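Local coordinates for protein myosin-I heavy chain (Dictyostelium discoideum, PDB 5EJR) that works as an actin-based motor with ATPase activity, taking part in adhesion and the early steps of phagocytosis, and carries this MyTH4-FERM unit in its tail, at residues 341-345 / 380-386. Numbering follows the deposited sequence. Where two conformers were deposited one is given.
Sequences EKDSS and SQNIKVW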
loop_
_atom_site.group_PDB
_atom_site.type_symbol
_atom_site.label_atom_id
_atom_site.label_comp_id
_atom_site.label_asym_id
_atom_site.label_seq_id
_atom_site.Cartn_x
_atom_site.Cartn_y
_atom_site.Cartn_z
ATOM N N GLU A 341 -14.761 -12.186 -35.303
ATOM C CA GLU A 341 -14.854 -13.644 -35.123
ATOM C C GLU A 341 -13.721 -14.431 -35.808
ATOM O O GLU A 341 -13.232 -15.402 -35.232
ATOM C CB GLU A 341 -16.229 -14.159 -35.540
ATOM C CG GLU A 341 -17.313 -13.670 -34.581
ATOM C CD GLU A 341 -18.756 -13.729 -35.056
ATOM O OE1 GLU A 341 -18.988 -14.079 -36.236
ATOM O OE2 GLU A 341 -19.660 -13.441 -34.237
ATOM N N LYS A 342 -13.300 -14.013 -37.007
ATOM C CA LYS A 342 -12.173 -14.642 -37.725
ATOM C C LYS A 342 -10.872 -14.463 -36.915
ATOM O O LYS A 342 -10.192 -15.444 -36.665
ATOM C CB LYS A 342 -12.014 -14.086 -39.150
ATOM C CG LYS A 342 -11.005 -14.904 -39.967
ATOM C CD LYS A 342 -10.757 -14.348 -41.357
ATOM C CE LYS A 342 -9.799 -15.217 -42.146
ATOM N NZ LYS A 342 -8.377 -14.951 -41.799
ATOM N N ASP A 343 -10.574 -13.238 -36.446
ATOM C CA ASP A 343 -9.396 -12.960 -35.617
ATOM C C ASP A 343 -9.430 -13.766 -34.334
ATOM O O ASP A 343 -8.383 -14.262 -33.900
ATOM C CB ASP A 343 -9.308 -11.460 -35.267
ATOM C CG ASP A 343 -9.115 -10.529 -36.457
ATOM O OD1 ASP A 343 -8.636 -11.005 -37.516
ATOM O OD2 ASP A 343 -9.441 -9.319 -36.328
ATOM N N SER A 344 -10.634 -13.908 -33.714
ATOM C CA SER A 344 -10.738 -14.659 -32.455
ATOM C C SER A 344 -10.484 -16.134 -32.678
ATOM O O SER A 344 -9.915 -16.792 -31.808
ATOM C CB SER A 344 -12.111 -14.468 -31.810
ATOM O OG SER A 344 -12.291 -13.135 -31.359
ATOM N N SER A 345 -10.974 -16.663 -33.800
ATOM C CA SER A 345 -10.806 -18.068 -34.217
ATOM C C SER A 345 -9.325 -18.343 -34.485
ATOM O O SER A 345 -8.846 -19.426 -34.192
ATOM C CB SER A 345 -11.612 -18.325 -35.488
ATOM O OG SER A 345 -12.982 -18.421 -35.137
ATOM N N SER A 380 -21.092 -14.197 -28.900
ATOM C CA SER A 380 -21.544 -13.730 -30.209
ATOM C C SER A 380 -22.019 -14.849 -31.169
ATOM O O SER A 380 -22.717 -14.541 -32.116
ATOM C CB SER A 380 -20.484 -12.840 -30.867
ATOM O OG SER A 380 -19.494 -13.586 -31.559
ATOM N N GLN A 381 -21.626 -16.116 -30.942
ATOM C CA GLN A 381 -22.032 -17.244 -31.807
ATOM C C GLN A 381 -22.242 -18.491 -30.981
ATOM O O GLN A 381 -21.607 -18.645 -29.939
ATOM C CB GLN A 381 -20.928 -17.593 -32.855
ATOM C CG GLN A 381 -20.643 -16.568 -33.958
ATOM C CD GLN A 381 -21.806 -16.204 -34.863
ATOM O OE1 GLN A 381 -22.579 -17.070 -35.283
ATOM N NE2 GLN A 381 -21.988 -14.922 -35.157
ATOM N N ASN A 382 -23.046 -19.446 -31.499
ATOM C CA ASN A 382 -23.210 -20.758 -30.866
ATOM C C ASN A 382 -21.813 -21.443 -30.849
ATOM O O ASN A 382 -21.085 -21.352 -31.818
ATOM C CB ASN A 382 -24.223 -21.616 -31.675
ATOM C CG ASN A 382 -24.652 -22.839 -30.942
ATOM O OD1 ASN A 382 -23.833 -23.692 -30.598
ATOM N ND2 ASN A 382 -25.942 -22.912 -30.619
ATOM N N ILE A 383 -21.434 -22.080 -29.737
ATOM C CA ILE A 383 -20.146 -22.764 -29.572
ATOM C C ILE A 383 -19.868 -23.784 -30.723
ATOM O O ILE A 383 -18.711 -23.930 -31.142
ATOM C CB ILE A 383 -20.022 -23.379 -28.142
ATOM C CG1 ILE A 383 -18.580 -23.894 -27.887
ATOM C CG2 ILE A 383 -21.100 -24.482 -27.883
ATOM C CD1 ILE A 383 -18.150 -23.997 -26.416
ATOM N N LYS A 384 -20.940 -24.400 -31.290
ATOM C CA LYS A 384 -20.830 -25.313 -32.423
ATOM C C LYS A 384 -20.322 -24.573 -33.652
ATOM O O LYS A 384 -19.562 -25.146 -34.428
ATOM C CB LYS A 384 -22.192 -25.955 -32.737
ATOM C CG LYS A 384 -22.561 -27.105 -31.818
ATOM C CD LYS A 384 -24.008 -27.524 -32.145
ATOM C CE LYS A 384 -24.524 -28.657 -31.298
ATOM N NZ LYS A 384 -25.914 -29.025 -31.683
ATOM N N VAL A 385 -20.688 -23.292 -33.810
ATOM C CA VAL A 385 -20.202 -22.463 -34.926
ATOM C C VAL A 385 -18.712 -22.098 -34.654
ATOM O O VAL A 385 -17.890 -22.115 -35.563
ATOM C CB VAL A 385 -21.093 -21.214 -35.186
ATOM C CG1 VAL A 385 -20.505 -20.337 -36.300
ATOM C CG2 VAL A 385 -22.538 -21.614 -35.512
ATOM N N TRP A 386 -18.372 -21.820 -33.400
ATOM C CA TRP A 386 -16.986 -21.543 -33.020
ATOM C C TRP A 386 -16.091 -22.751 -33.300
ATOM O O TRP A 386 -15.026 -22.590 -33.872
ATOM C CB TRP A 386 -16.903 -21.152 -31.550
ATOM C CG TRP A 386 -17.294 -19.737 -31.319
ATOM C CD1 TRP A 386 -18.399 -19.288 -30.651
ATOM C CD2 TRP A 386 -16.548 -18.575 -31.696
ATOM N NE1 TRP A 386 -18.360 -17.925 -30.547
ATOM C CE2 TRP A 386 -17.251 -17.454 -31.205
ATOM C CE3 TRP A 386 -15.323 -18.375 -32.360
ATOM C CZ2 TRP A 386 -16.808 -16.142 -31.410
ATOM C CZ3 TRP A 386 -14.862 -17.069 -32.538
ATOM C CH2 TRP A 386 -15.595 -15.974 -32.060
#
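Trp386 pushes the six-membered end of its indole against the first turn of helix 341-355, where three residues receive it. Ser344 CB lies 3.8 Å from ring atom CH2, and the CG methylene of Glu341 comes equally near the same atom. Ser345 OG meets the ring at its edge, close to the ring plane, 3.5 Å from CZ3. That hydroxyl, turned to the backbone N side (chi1 -76°), also donates to Glu341 O, which takes the backbone N-H of Ser345 on the opposite face of its plane; the buried serine thus has its polar end satisfied beside the indole. At the far end of the ring, Trp386 NE1 donates to Leu378 O, which helps to hold the indole in this orientation. This close-packed side belongs to the helical middle lobe of the FERM domain in the myosin VII tail, where the start of helix 341-355 meets the start of helix 383-394 and the turn leading into it. Asn382 caps the latter helix, its OD1 accepting from Lys384 N on a lone pair in the carbonyl plane. Toward solvent the contact thins to the carboxylate of Glu341, carried out by a chain extended beyond CG (chi2 162°). Its OE2 accepts from Ser380 OG on the anti side at 2.7 Å; in one of the two conformers of Gln381, NE2 adds a second bond on the syn side at 2.9 Å, with an N-H...O angle of 159°. Both donors sit somewhat out of the carboxylate plane, and the amide plane stands nearly perpendicular to it. Were Glu341 an alanine, the Ser380 hydroxyl and the Gln381 amide would probably lose their common acceptor, and the indole its contact with CG. Gln381 CG sits over one face of that indole, offset toward its rim.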